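Two-component sensor histidine kinase (Nostoc sp., PDB 6OZB) binds a linear tetrapyrrole, here phycoerythrobilin, in a phytochrome GAF domain and probably senses light for two-component signalling. Local coordinates at residues 53-58 and 81-86; 66-71 and 76-81; 164-169 and 182-187. The protein carries 1 engineered substitution. All blocks are in the same frame, centred on the assembly; numbering follows the deposited sequence.

Contact 1 of 3, residues 53-58 and 81-86. With PEB (phycoerythrobilin), chain F.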
loop_
_atom_site.group_PDB
_atom_site.type_symbol
_atom_site.label_atom_id
_atom_site.label_comp_id
_atom_site.label_asym_id
_atom_site.label_seq_id
_atom_site.Cartn_x
_atom_site.Cartn_y
_atom_site.Cartn_z
ATOM N N MET C 53 -9.978 -21.194 -12.151
ATOM C CA MET C 53 -11.399 -21.559 -12.180
ATOM C C MET C 53 -12.225 -20.452 -12.789
ATOM O O MET C 53 -11.853 -19.284 -12.710
ATOM C CB MET C 53 -11.900 -21.838 -10.778
ATOM C CG MET C 53 -11.126 -22.914 -10.070
ATOM S SD MET C 53 -11.626 -23.021 -8.353
ATOM C CE MET C 53 -11.028 -21.462 -7.769
ATOM N N ILE C 54 -13.348 -20.826 -13.399
ATOM C CA ILE C 54 -14.364 -19.846 -13.728
ATOM C C ILE C 54 -15.570 -20.149 -12.841
ATOM O O ILE C 54 -16.027 -21.298 -12.727
ATOM C CB ILE C 54 -14.691 -19.863 -15.227
ATOM C CG1 ILE C 54 -13.464 -19.329 -15.972
ATOM C CG2 ILE C 54 -15.945 -19.018 -15.513
ATOM C CD1 ILE C 54 -13.614 -19.169 -17.419
ATOM N N TYR C 55 -16.014 -19.108 -12.163
ATOM C CA TYR C 55 -17.070 -19.148 -11.162
ATOM C C TYR C 55 -18.272 -18.424 -11.756
ATOM O O TYR C 55 -18.120 -17.318 -12.227
ATOM C CB TYR C 55 -16.568 -18.469 -9.881
ATOM C CG TYR C 55 -17.460 -18.494 -8.700
ATOM C CD1 TYR C 55 -17.611 -19.641 -7.920
ATOM C CD2 TYR C 55 -18.118 -17.350 -8.304
ATOM C CE1 TYR C 55 -18.426 -19.643 -6.822
ATOM C CE2 TYR C 55 -18.909 -17.341 -7.198
ATOM C CZ TYR C 55 -19.073 -18.487 -6.459
ATOM O OH TYR C 55 -19.881 -18.472 -5.344
ATOM N N LYS C 56 -19.443 -19.038 -11.745
ATOM C CA LYS C 56 -20.623 -18.429 -12.352
ATOM C C LYS C 56 -21.639 -18.106 -11.260
ATOM O O LYS C 56 -21.988 -18.968 -10.434
ATOM C CB LYS C 56 -21.219 -19.363 -13.398
ATOM C CG LYS C 56 -22.403 -18.760 -14.207
ATOM C CD LYS C 56 -23.042 -19.860 -15.061
ATOM C CE LYS C 56 -24.086 -19.356 -16.068
ATOM N NZ LYS C 56 -25.030 -18.412 -15.470
ATOM N N PHE C 57 -22.119 -16.866 -11.238
ATOM C CA PHE C 57 -23.077 -16.453 -10.209
ATOM C C PHE C 57 -24.490 -16.949 -10.514
ATOM O O PHE C 57 -24.918 -16.973 -11.668
ATOM C CB PHE C 57 -23.112 -14.942 -10.045
ATOM C CG PHE C 57 -21.912 -14.385 -9.357
ATOM C CD1 PHE C 57 -21.737 -14.565 -7.997
ATOM C CD2 PHE C 57 -20.949 -13.679 -10.063
ATOM C CE1 PHE C 57 -20.613 -14.063 -7.348
ATOM C CE2 PHE C 57 -19.838 -13.170 -9.426
ATOM C CZ PHE C 57 -19.664 -13.372 -8.058
ATOM N N HIS C 58 -25.180 -17.369 -9.452
ATOM C CA HIS C 58 -26.623 -17.599 -9.461
ATOM C C HIS C 58 -27.340 -16.275 -9.179
ATOM O O HIS C 58 -26.750 -15.349 -8.629
ATOM C CB HIS C 58 -27.017 -18.624 -8.396
ATOM C CG HIS C 58 -26.320 -19.941 -8.523
ATOM N ND1 HIS C 58 -26.502 -20.787 -9.595
ATOM C CD2 HIS C 58 -25.442 -20.563 -7.701
ATOM C CE1 HIS C 58 -25.766 -21.872 -9.428
ATOM N NE2 HIS C 58 -25.111 -21.758 -8.287
ATOM N N LEU C 81 -18.639 -27.390 -7.307
ATOM C CA LEU C 81 -19.037 -26.981 -5.959
ATOM C C LEU C 81 -19.746 -25.631 -5.989
ATOM O O LEU C 81 -19.409 -24.749 -6.792
ATOM C CB LEU C 81 -17.849 -26.915 -5.018
ATOM C CG LEU C 81 -17.151 -28.250 -4.761
ATOM C CD1 LEU C 81 -16.013 -28.010 -3.806
ATOM C CD2 LEU C 81 -18.120 -29.290 -4.237
ATOM N N ASN C 82 -20.733 -25.502 -5.102
ATOM C CA ASN C 82 -21.465 -24.253 -4.900
ATOM C C ASN C 82 -20.971 -23.510 -3.677
ATOM O O ASN C 82 -20.653 -24.115 -2.656
ATOM C CB ASN C 82 -22.963 -24.515 -4.738
ATOM C CG ASN C 82 -23.605 -25.033 -5.997
ATOM O OD1 ASN C 82 -23.723 -24.314 -6.987
ATOM N ND2 ASN C 82 -24.035 -26.283 -5.967
ATOM N N PHE C 83 -20.931 -22.188 -3.762
ATOM C CA PHE C 83 -20.554 -21.384 -2.614
ATOM C C PHE C 83 -21.615 -20.326 -2.342
ATOM O O PHE C 83 -22.177 -19.758 -3.275
ATOM C CB PHE C 83 -19.200 -20.736 -2.843
ATOM C CG PHE C 83 -18.072 -21.728 -2.992
ATOM C CD1 PHE C 83 -17.823 -22.322 -4.202
ATOM C CD2 PHE C 83 -17.296 -22.098 -1.897
ATOM C CE1 PHE C 83 -16.798 -23.239 -4.356
ATOM C CE2 PHE C 83 -16.268 -23.024 -2.035
ATOM C CZ PHE C 83 -16.021 -23.600 -3.264
ATOM N N PRO C 84 -21.880 -20.046 -1.063
ATOM C CA PRO C 84 -22.964 -19.127 -0.701
ATOM C C PRO C 84 -22.658 -17.660 -1.006
ATOM O O PRO C 84 -21.496 -17.270 -1.170
ATOM C CB PRO C 84 -23.112 -19.342 0.803
ATOM C CG PRO C 84 -21.818 -19.821 1.254
ATOM C CD PRO C 84 -21.176 -20.558 0.123
ATOM N N ALA C 85 -23.714 -16.865 -1.090
ATOM C CA ALA C 85 -23.594 -15.433 -1.331
ATOM C C ALA C 85 -22.716 -14.781 -0.277
ATOM O O ALA C 85 -21.959 -13.870 -0.580
ATOM C CB ALA C 85 -24.977 -14.778 -1.344
ATOM N N ASP C 86 -22.818 -15.261 0.961
ATOM C CA ASP C 86 -22.113 -14.658 2.089
ATOM C C ASP C 86 -20.592 -14.707 1.963
ATOM O O ASP C 86 -19.892 -13.976 2.666
ATOM C CB ASP C 86 -22.503 -15.356 3.405
ATOM C CG ASP C 86 -23.895 -14.986 3.882
ATOM O OD1 ASP C 86 -24.525 -14.081 3.287
ATOM O OD2 ASP C 86 -24.352 -15.596 4.874
HETATM C CHC PEB F . -14.757 -15.745 -2.519
HETATM N NC PEB F . -14.354 -13.654 -1.155
HETATM C C1C PEB F . -13.984 -12.355 -1.327
HETATM C C2C PEB F . -13.734 -12.114 -2.654
HETATM C C3C PEB F . -13.960 -13.287 -3.342
HETATM C C4C PEB F . -14.353 -14.249 -2.385
HETATM C CMC PEB F . -13.803 -13.367 -4.850
HETATM C CAC PEB F . -13.280 -10.718 -3.196
HETATM C CBC PEB F . -11.817 -10.460 -2.874
HETATM C CGC PEB F . -10.968 -11.214 -3.865
HETATM O O1C PEB F . -11.120 -10.971 -5.096
HETATM O O2C PEB F . -10.111 -12.064 -3.477
HETATM N ND PEB F . -12.894 -16.452 -3.911
HETATM C C1D PEB F . -14.406 -16.309 -3.806
HETATM C C2D PEB F . -14.869 -17.687 -3.872
HETATM C C3D PEB F . -13.819 -18.574 -3.969
HETATM C C4D PEB F . -12.574 -17.902 -4.022
HETATM C CMD PEB F . -16.364 -18.079 -3.722
HETATM C CAD PEB F . -13.987 -20.103 -3.917
HETATM C CBD PEB F . -13.262 -20.875 -4.784
HETATM O OD PEB F . -11.453 -18.376 -4.140
HETATM N NA PEB F . -15.819 -14.852 3.517
HETATM C C1A PEB F . -16.292 -16.100 4.009
HETATM C C2A PEB F . -17.033 -15.878 5.302
HETATM C C3A PEB F . -17.015 -14.383 5.580
HETATM C C4A PEB F . -16.222 -13.781 4.403
HETATM C CMA PEB F . -18.478 -16.469 5.269
HETATM C CBA PEB F . -17.044 -14.482 8.150
HETATM O OA PEB F . -16.127 -17.164 3.437
HETATM C CHA PEB F . -15.903 -12.456 4.340
HETATM C CAA PEB F . -16.381 -13.898 6.887
HETATM N NB PEB F . -14.952 -12.377 1.806
HETATM C C1B PEB F . -15.186 -11.828 3.148
HETATM C C2B PEB F . -14.650 -10.491 3.254
HETATM C C3B PEB F . -14.061 -10.180 1.987
HETATM C C4B PEB F . -14.238 -11.340 1.044
HETATM C CHB PEB F . -13.781 -11.288 -0.250
HETATM C CMB PEB F . -14.719 -9.626 4.471
HETATM C CAB PEB F . -13.363 -8.886 1.623
HETATM C CBB PEB F . -11.869 -9.076 1.776
HETATM C CGB PEB F . -11.267 -7.687 1.557
HETATM O O1B PEB F . -11.384 -7.161 0.410
HETATM O O2B PEB F . -10.708 -7.084 2.506
HETATM O O HOH W 1 -20.829 -16.324 -4.080
#

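Contact 2 of 3, residues 66-71 and 76-81. Engineered in segment 66-71: His71 (natural residue Tyr).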
loop_
_atom_site.group_PDB
_atom_site.type_symbol
_atom_site.label_atom_id
_atom_site.label_comp_id
_atom_site.label_asym_id
_atom_site.label_seq_id
_atom_site.Cartn_x
_atom_site.Cartn_y
_atom_site.Cartn_z
ATOM N N ILE C 66 -17.747 -23.672 -12.454
ATOM C CA ILE C 66 -18.242 -24.374 -13.645
ATOM C C ILE C 66 -17.121 -24.823 -14.560
ATOM O O ILE C 66 -17.357 -25.577 -15.492
ATOM C CB ILE C 66 -19.247 -23.522 -14.445
ATOM C CG1 ILE C 66 -18.662 -22.174 -14.848
ATOM C CG2 ILE C 66 -20.506 -23.348 -13.620
ATOM C CD1 ILE C 66 -19.411 -21.528 -16.035
ATOM N N ALA C 67 -15.902 -24.339 -14.316
ATOM C CA ALA C 67 -14.730 -24.821 -15.050
ATOM C C ALA C 67 -13.479 -24.662 -14.199
ATOM O O ALA C 67 -13.376 -23.719 -13.403
ATOM C CB ALA C 67 -14.575 -24.081 -16.359
ATOM N N GLU C 68 -12.523 -25.561 -14.402
ATOM C CA GLU C 68 -11.347 -25.625 -13.561
ATOM C C GLU C 68 -10.198 -26.344 -14.271
ATOM O O GLU C 68 -10.404 -27.361 -14.957
ATOM C CB GLU C 68 -11.711 -26.328 -12.269
ATOM C CG GLU C 68 -10.563 -26.624 -11.327
ATOM C CD GLU C 68 -11.042 -27.394 -10.142
ATOM O OE1 GLU C 68 -11.061 -26.818 -9.033
ATOM O OE2 GLU C 68 -11.433 -28.571 -10.328
ATOM N N SER C 69 -8.995 -25.802 -14.118
ATOM C CA SER C 69 -7.789 -26.480 -14.557
ATOM C C SER C 69 -6.739 -26.408 -13.460
ATOM O O SER C 69 -6.452 -25.347 -12.912
ATOM C CB SER C 69 -7.294 -25.877 -15.892
ATOM O OG SER C 69 -6.097 -26.482 -16.341
ATOM N N ILE C 70 -6.218 -27.573 -13.108
ATOM C CA ILE C 70 -5.251 -27.704 -12.042
ATOM C C ILE C 70 -3.973 -28.338 -12.565
ATOM O O ILE C 70 -4.006 -29.249 -13.375
ATOM C CB ILE C 70 -5.830 -28.535 -10.877
ATOM C CG1 ILE C 70 -6.962 -27.722 -10.225
ATOM C CG2 ILE C 70 -4.732 -28.907 -9.845
ATOM C CD1 ILE C 70 -7.741 -28.490 -9.165
ATOM N N HIS C 71 -2.847 -27.848 -12.075
ATOM C CA HIS C 71 -1.541 -28.382 -12.420
ATOM C C HIS C 71 -1.164 -29.566 -11.530
ATOM O O HIS C 71 -0.968 -29.383 -10.352
ATOM C CB HIS C 71 -0.476 -27.296 -12.249
ATOM C CG HIS C 71 0.880 -27.681 -12.749
ATOM N ND1 HIS C 71 1.117 -28.094 -14.042
ATOM C CD2 HIS C 71 2.066 -27.762 -12.104
ATOM C CE1 HIS C 71 2.404 -28.367 -14.182
ATOM N NE2 HIS C 71 3.000 -28.177 -13.020
ATOM N N PRO C 76 -6.884 -29.632 -4.466
ATOM C CA PRO C 76 -8.089 -30.402 -4.769
ATOM C C PRO C 76 -8.993 -29.708 -5.756
ATOM O O PRO C 76 -8.967 -28.495 -5.923
ATOM C CB PRO C 76 -8.797 -30.519 -3.408
ATOM C CG PRO C 76 -7.781 -30.198 -2.411
ATOM C CD PRO C 76 -6.814 -29.262 -3.041
ATOM N N SER C 77 -9.837 -30.509 -6.378
ATOM C CA SER C 77 -10.769 -30.004 -7.370
ATOM C C SER C 77 -12.004 -29.404 -6.715
ATOM O O SER C 77 -12.597 -30.001 -5.795
ATOM C CB SER C 77 -11.186 -31.116 -8.315
ATOM O OG SER C 77 -12.220 -30.645 -9.160
ATOM N N LEU C 78 -12.359 -28.203 -7.155
ATOM C CA LEU C 78 -13.550 -27.525 -6.649
ATOM C C LEU C 78 -14.645 -27.507 -7.710
ATOM O O LEU C 78 -15.714 -26.954 -7.474
ATOM C CB LEU C 78 -13.218 -26.088 -6.220
ATOM C CG LEU C 78 -12.088 -25.915 -5.210
ATOM C CD1 LEU C 78 -11.894 -24.452 -4.823
ATOM C CD2 LEU C 78 -12.344 -26.741 -3.974
ATOM N N LEU C 79 -14.405 -28.158 -8.846
ATOM C CA LEU C 79 -15.359 -28.166 -9.935
ATOM C C LEU C 79 -16.728 -28.664 -9.473
ATOM O O LEU C 79 -16.844 -29.694 -8.778
ATOM C CB LEU C 79 -14.842 -29.048 -11.064
ATOM C CG LEU C 79 -15.710 -29.060 -12.310
ATOM C CD1 LEU C 79 -15.728 -27.706 -13.046
ATOM C CD2 LEU C 79 -15.262 -30.192 -13.219
ATOM N N GLY C 80 -17.779 -27.943 -9.853
ATOM C CA GLY C 80 -19.129 -28.345 -9.500
ATOM C C GLY C 80 -19.565 -27.870 -8.128
ATOM O O GLY C 80 -20.739 -27.970 -7.784
ATOM N N LEU C 81 -18.639 -27.390 -7.307
ATOM C CA LEU C 81 -19.037 -26.981 -5.959
ATOM C C LEU C 81 -19.746 -25.631 -5.989
ATOM O O LEU C 81 -19.409 -24.749 -6.792
ATOM C CB LEU C 81 -17.849 -26.915 -5.018
ATOM C CG LEU C 81 -17.151 -28.250 -4.761
ATOM C CD1 LEU C 81 -16.013 -28.010 -3.806
ATOM C CD2 LEU C 81 -18.120 -29.290 -4.237
#

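Contact 3 of 3, residues 164-169 and 182-187. With PEB (phycoerythrobilin), chain F.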
loop_
_atom_site.group_PDB
_atom_site.type_symbol
_atom_site.label_atom_id
_atom_site.label_comp_id
_atom_site.label_asym_id
_atom_site.label_seq_id
_atom_site.Cartn_x
_atom_site.Cartn_y
_atom_site.Cartn_z
ATOM N N GLY C 164 -19.790 -13.610 -13.577
ATOM C CA GLY C 164 -18.915 -14.581 -12.923
ATOM C C GLY C 164 -17.571 -13.998 -12.578
ATOM O O GLY C 164 -17.411 -12.775 -12.594
ATOM N N LEU C 165 -16.625 -14.879 -12.265
ATOM C CA LEU C 165 -15.251 -14.493 -11.915
ATOM C C LEU C 165 -14.272 -15.414 -12.598
ATOM O O LEU C 165 -14.522 -16.629 -12.677
ATOM C CB LEU C 165 -15.011 -14.588 -10.394
ATOM C CG LEU C 165 -15.994 -13.892 -9.445
ATOM C CD1 LEU C 165 -15.729 -14.213 -7.976
ATOM C CD2 LEU C 165 -15.934 -12.383 -9.667
ATOM N N LEU C 166 -13.144 -14.852 -13.031
ATOM C CA LEU C 166 -11.958 -15.637 -13.360
ATOM C C LEU C 166 -11.064 -15.634 -12.122
ATOM O O LEU C 166 -10.681 -14.559 -11.628
ATOM C CB LEU C 166 -11.223 -15.063 -14.554
ATOM C CG LEU C 166 -9.914 -15.712 -14.967
ATOM C CD1 LEU C 166 -10.190 -17.135 -15.433
ATOM C CD2 LEU C 166 -9.258 -14.893 -16.061
ATOM N N VAL C 167 -10.797 -16.822 -11.592
ATOM C CA VAL C 167 -10.086 -16.981 -10.321
ATOM C C VAL C 167 -8.792 -17.777 -10.499
ATOM O O VAL C 167 -8.809 -18.877 -11.039
ATOM C CB VAL C 167 -10.931 -17.693 -9.277
ATOM C CG1 VAL C 167 -10.231 -17.716 -7.916
ATOM C CG2 VAL C 167 -12.257 -17.019 -9.107
ATOM N N SER C 168 -7.681 -17.229 -10.021
ATOM C CA SER C 168 -6.382 -17.879 -10.119
ATOM C C SER C 168 -5.804 -18.065 -8.719
ATOM O O SER C 168 -5.555 -17.081 -8.036
ATOM C CB SER C 168 -5.454 -17.025 -10.978
ATOM O OG SER C 168 -4.138 -17.571 -11.078
ATOM N N HIS C 169 -5.635 -19.319 -8.301
ATOM C CA HIS C 169 -5.095 -19.679 -6.983
ATOM C C HIS C 169 -3.713 -20.307 -7.117
ATOM O O HIS C 169 -3.464 -21.081 -8.047
ATOM C CB HIS C 169 -5.952 -20.708 -6.269
ATOM C CG HIS C 169 -7.253 -20.189 -5.738
ATOM N ND1 HIS C 169 -8.239 -21.029 -5.253
ATOM C CD2 HIS C 169 -7.721 -18.931 -5.586
ATOM C CE1 HIS C 169 -9.258 -20.306 -4.820
ATOM N NE2 HIS C 169 -8.965 -19.031 -5.005
ATOM N N GLU C 182 -3.515 -7.247 -16.767
ATOM C CA GLU C 182 -3.958 -6.789 -18.081
ATOM C C GLU C 182 -4.326 -8.018 -18.912
ATOM O O GLU C 182 -5.328 -8.010 -19.613
ATOM C CB GLU C 182 -2.874 -5.941 -18.756
ATOM C CG GLU C 182 -3.194 -5.520 -20.182
ATOM C CD GLU C 182 -2.027 -4.813 -20.857
ATOM O OE1 GLU C 182 -1.287 -4.080 -20.165
ATOM O OE2 GLU C 182 -1.846 -5.004 -22.078
ATOM N N ALA C 183 -3.526 -9.079 -18.817
ATOM C CA ALA C 183 -3.827 -10.335 -19.501
ATOM C C ALA C 183 -5.150 -10.929 -19.051
ATOM O O ALA C 183 -5.961 -11.336 -19.877
ATOM C CB ALA C 183 -2.717 -11.340 -19.278
ATOM N N MET C 184 -5.362 -10.997 -17.743
ATOM C CA MET C 184 -6.619 -11.501 -17.206
ATOM C C MET C 184 -7.790 -10.658 -17.693
ATOM O O MET C 184 -8.870 -11.180 -17.987
ATOM C CB MET C 184 -6.548 -11.550 -15.672
ATOM C CG MET C 184 -5.672 -12.672 -15.222
ATOM S SD MET C 184 -5.590 -12.752 -13.453
ATOM C CE MET C 184 -7.130 -13.572 -13.066
ATOM N N GLN C 185 -7.569 -9.359 -17.816
ATOM C CA GLN C 185 -8.650 -8.440 -18.205
ATOM C C GLN C 185 -9.063 -8.688 -19.649
ATOM O O GLN C 185 -10.249 -8.680 -19.982
ATOM C CB GLN C 185 -8.240 -6.988 -18.023
ATOM C CG GLN C 185 -9.415 -5.987 -18.291
ATOM C CD GLN C 185 -10.549 -6.174 -17.311
ATOM O OE1 GLN C 185 -10.342 -6.135 -16.107
ATOM N NE2 GLN C 185 -11.746 -6.423 -17.819
ATOM N N MET C 186 -8.089 -8.912 -20.515
ATOM C CA MET C 186 -8.390 -9.197 -21.915
ATOM C C MET C 186 -9.115 -10.541 -22.033
ATOM O O MET C 186 -10.009 -10.702 -22.851
ATOM C CB MET C 186 -7.122 -9.171 -22.765
ATOM C CG MET C 186 -6.408 -7.847 -22.774
ATOM S SD MET C 186 -5.210 -7.773 -24.110
ATOM C CE MET C 186 -4.733 -9.498 -24.301
ATOM N N ILE C 187 -8.708 -11.508 -21.228
ATOM C CA ILE C 187 -9.363 -12.807 -21.227
ATOM C C ILE C 187 -10.818 -12.718 -20.764
ATOM O O ILE C 187 -11.710 -13.305 -21.393
ATOM C CB ILE C 187 -8.604 -13.817 -20.341
ATOM C CG1 ILE C 187 -7.269 -14.146 -21.028
ATOM C CG2 ILE C 187 -9.413 -15.066 -20.115
ATOM C CD1 ILE C 187 -6.186 -14.701 -20.066
HETATM C CHC PEB F . -14.757 -15.745 -2.519
HETATM N NC PEB F . -14.354 -13.654 -1.155
HETATM C C1C PEB F . -13.984 -12.355 -1.327
HETATM C C2C PEB F . -13.734 -12.114 -2.654
HETATM C C3C PEB F . -13.960 -13.287 -3.342
HETATM C C4C PEB F . -14.353 -14.249 -2.385
HETATM C CMC PEB F . -13.803 -13.367 -4.850
HETATM C CAC PEB F . -13.280 -10.718 -3.196
HETATM C CBC PEB F . -11.817 -10.460 -2.874
HETATM C CGC PEB F . -10.968 -11.214 -3.865
HETATM O O1C PEB F . -11.120 -10.971 -5.096
HETATM O O2C PEB F . -10.111 -12.064 -3.477
HETATM N ND PEB F . -12.894 -16.452 -3.911
HETATM C C1D PEB F . -14.406 -16.309 -3.806
HETATM C C2D PEB F . -14.869 -17.687 -3.872
HETATM C C3D PEB F . -13.819 -18.574 -3.969
HETATM C C4D PEB F . -12.574 -17.902 -4.022
HETATM C CMD PEB F . -16.364 -18.079 -3.722
HETATM C CAD PEB F . -13.987 -20.103 -3.917
HETATM C CBD PEB F . -13.262 -20.875 -4.784
HETATM O OD PEB F . -11.453 -18.376 -4.140
HETATM N NA PEB F . -15.819 -14.852 3.517
HETATM C C1A PEB F . -16.292 -16.100 4.009
HETATM C C2A PEB F . -17.033 -15.878 5.302
HETATM C C3A PEB F . -17.015 -14.383 5.580
HETATM C C4A PEB F . -16.222 -13.781 4.403
HETATM C CMA PEB F . -18.478 -16.469 5.269
HETATM C CBA PEB F . -17.044 -14.482 8.150
HETATM O OA PEB F . -16.127 -17.164 3.437
HETATM C CHA PEB F . -15.903 -12.456 4.340
HETATM C CAA PEB F . -16.381 -13.898 6.887
HETATM N NB PEB F . -14.952 -12.377 1.806
HETATM C C1B PEB F . -15.186 -11.828 3.148
HETATM C C2B PEB F . -14.650 -10.491 3.254
HETATM C C3B PEB F . -14.061 -10.180 1.987
HETATM C C4B PEB F . -14.238 -11.340 1.044
HETATM C CHB PEB F . -13.781 -11.288 -0.250
HETATM C CMB PEB F . -14.719 -9.626 4.471
HETATM C CAB PEB F . -13.363 -8.886 1.623
HETATM C CBB PEB F . -11.869 -9.076 1.776
HETATM C CGB PEB F . -11.267 -7.687 1.557
HETATM O O1B PEB F . -11.384 -7.161 0.410
HETATM O O2B PEB F . -10.708 -7.084 2.506
#

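Contact 1 of 3, residues 53-58 and 81-86
Asn82 takes a hydrogen bond from His58 near the edge of the antiparallel GAF sheet, where strand 51-57, with His58 just beyond its end, and strand 82-83 flank strand 63-70 and meet through side chains. His58 NE2 gives its hydrogen to Asn82 OD1 over 3.2 Å at 160°. The oxygen sits at the imidazole edge, near the ring plane, whereas the donor stands 30° off the amide's carbonyl plane. Next comes Phe83, which meets Tyr55 in the bilin pocket. A first torsion of -175° swings the Tyr55 ring away from its own backbone N and across to the other segment, and Phe83 CD1 comes up at the edge of that ring, 3.8 Å from Tyr55 CE1. One face of the Phe83 ring carries the bilin's vinyl carbon CAD, 4.0 Å above the plane and over its centre. The D-ring methyl CMD touches both aromatic residues, lying 3.9 Å from Tyr55 CZ. At Pro84 a water closes the link: it accepts from Tyr55 OH at 2.7 Å and donates to Pro84 O at 3.1 Å. The segment ends at the other end of the pigment, with Asp86 O 3.9 Å from the A-ring methyl CMA of phycoerythrobilin.

Contact 2 of 3, residues 66-71 and 76-81
The connection between strand 63-70 and edge strand 82-83 of the GAF sheet doubles back along the first of these strands, and Glu68 clasps it at Ser77, Leu78 and Leu79, just where a type II beta turn (Leu78 to Leu81) begins. The Glu68 side chain, its CG anti to the backbone N (chi1 173°) and the chain extended beyond it, reaches straight out to the loop and presents both oxygens. OE1 takes the amide hydrogen of Leu78 N at 2.7 Å, almost in line at 171°. OE2 receives the hydroxyl hydrogen of Ser77 OG at a short 2.5 Å, and more weakly the hydrogen of Leu79 N at 3.3 Å. The bonds from Leu78 N and Ser77 OG both use syn lone pairs, the side of each oxygen that faces the other, so the carboxylate takes the two donors in a forked grip. Beyond it the turn closes through Leu81 N and Leu78 O, 3.0 Å apart, with Gly80 at a corner where a CB would jam against the preceding carbonyl. Aliphatic side chains flank the carboxylate, resting on backbone. Leu79 CD1 rests 3.5 Å from Ile66 C, on the classic bulge that Ile66 and Ala67 form opposite Ile54, and Ile70 CD1 comes within 3.5 Å of Pro76 O. Arg51, whose side chain touches Glu68, also hydrogen-bonds Pro76 O. Three donors on one carboxylate, with an arginine beside it, would probably keep Glu68 ionised and fix its rotation, holding the loop that brings Leu78 to the bilin.

Contact 3 of 3, residues 164-169 and 182-187
Leu166 and Ser168 press one side of strand 161-170 onto Met184 and Ile187 of helix 178-201, the alpha/beta packing of a GAF domain, in which the pigment lies across the sheet from this helix. The segment axes approach to 10.0 Å and run 145° apart, nearer antiparallel than parallel. Leu165 belongs to the pigment side, its CD1 3.8 Å from the C-ring methyl CMC of phycoerythrobilin. Leu166 turns to the helix and packs mainly through its CD2 methyl, which lies 3.9 Å from Met184 CE and 4.1 Å from Ile187 CG2. The Met184 chain bends at its last torsion (chi3 79°), which brings its CE methyl alongside the strand, 4.0 Å from Leu166 O. Val167 returns to the pigment side, among Met53 and Val153. Ser168 again faces the helix, but only its CB shares in the packing, 4.4 Å from Met184 CE; its hydroxyl is hydrogen-bonded to Thr49 OG1, which satisfies this buried group. His169 closes the segment in the bilin pocket. Its NE2 donates to the D-ring carbonyl oxygen OD over 2.7 Å, a weak bond because the angle at the hydrogen is only 126°. The second ring nitrogen, ND1, is hydrogen-bonded to Arg51 NH2, a second-shell contact that probably helps set the imidazole and suits a proton on NE2. With a leucine in its place, the D-ring carbonyl would probably lose this donor, and Arg51 NH2 the nitrogen it bonds. At the imidazole's edge the bilin's C4D lies in the ring plane, 3.9 Å from His169 NE2.

How the contacts relate
Strand 51-57 joins all three contacts. It pairs with the strand of contact 2 through Ile54 N and Ala67 O, 2.9 Å apart, and with that of contact 3 through Met53 N and Val167 O at 2.8 Å. Contact 2 is nested within the chain loop that contact 1 closes, and the two share Leu81; their centres are 12 Å apart. Contact 3 comes later in the sequence, its centre about 15 Å from each of the others. The pocket draws them together around the bilin's D ring: Met53 SD packs on Leu78 CD1, and Met53 CE on His169 CE1, 3.6 Å away. Contacts 2 and 3 do not touch directly.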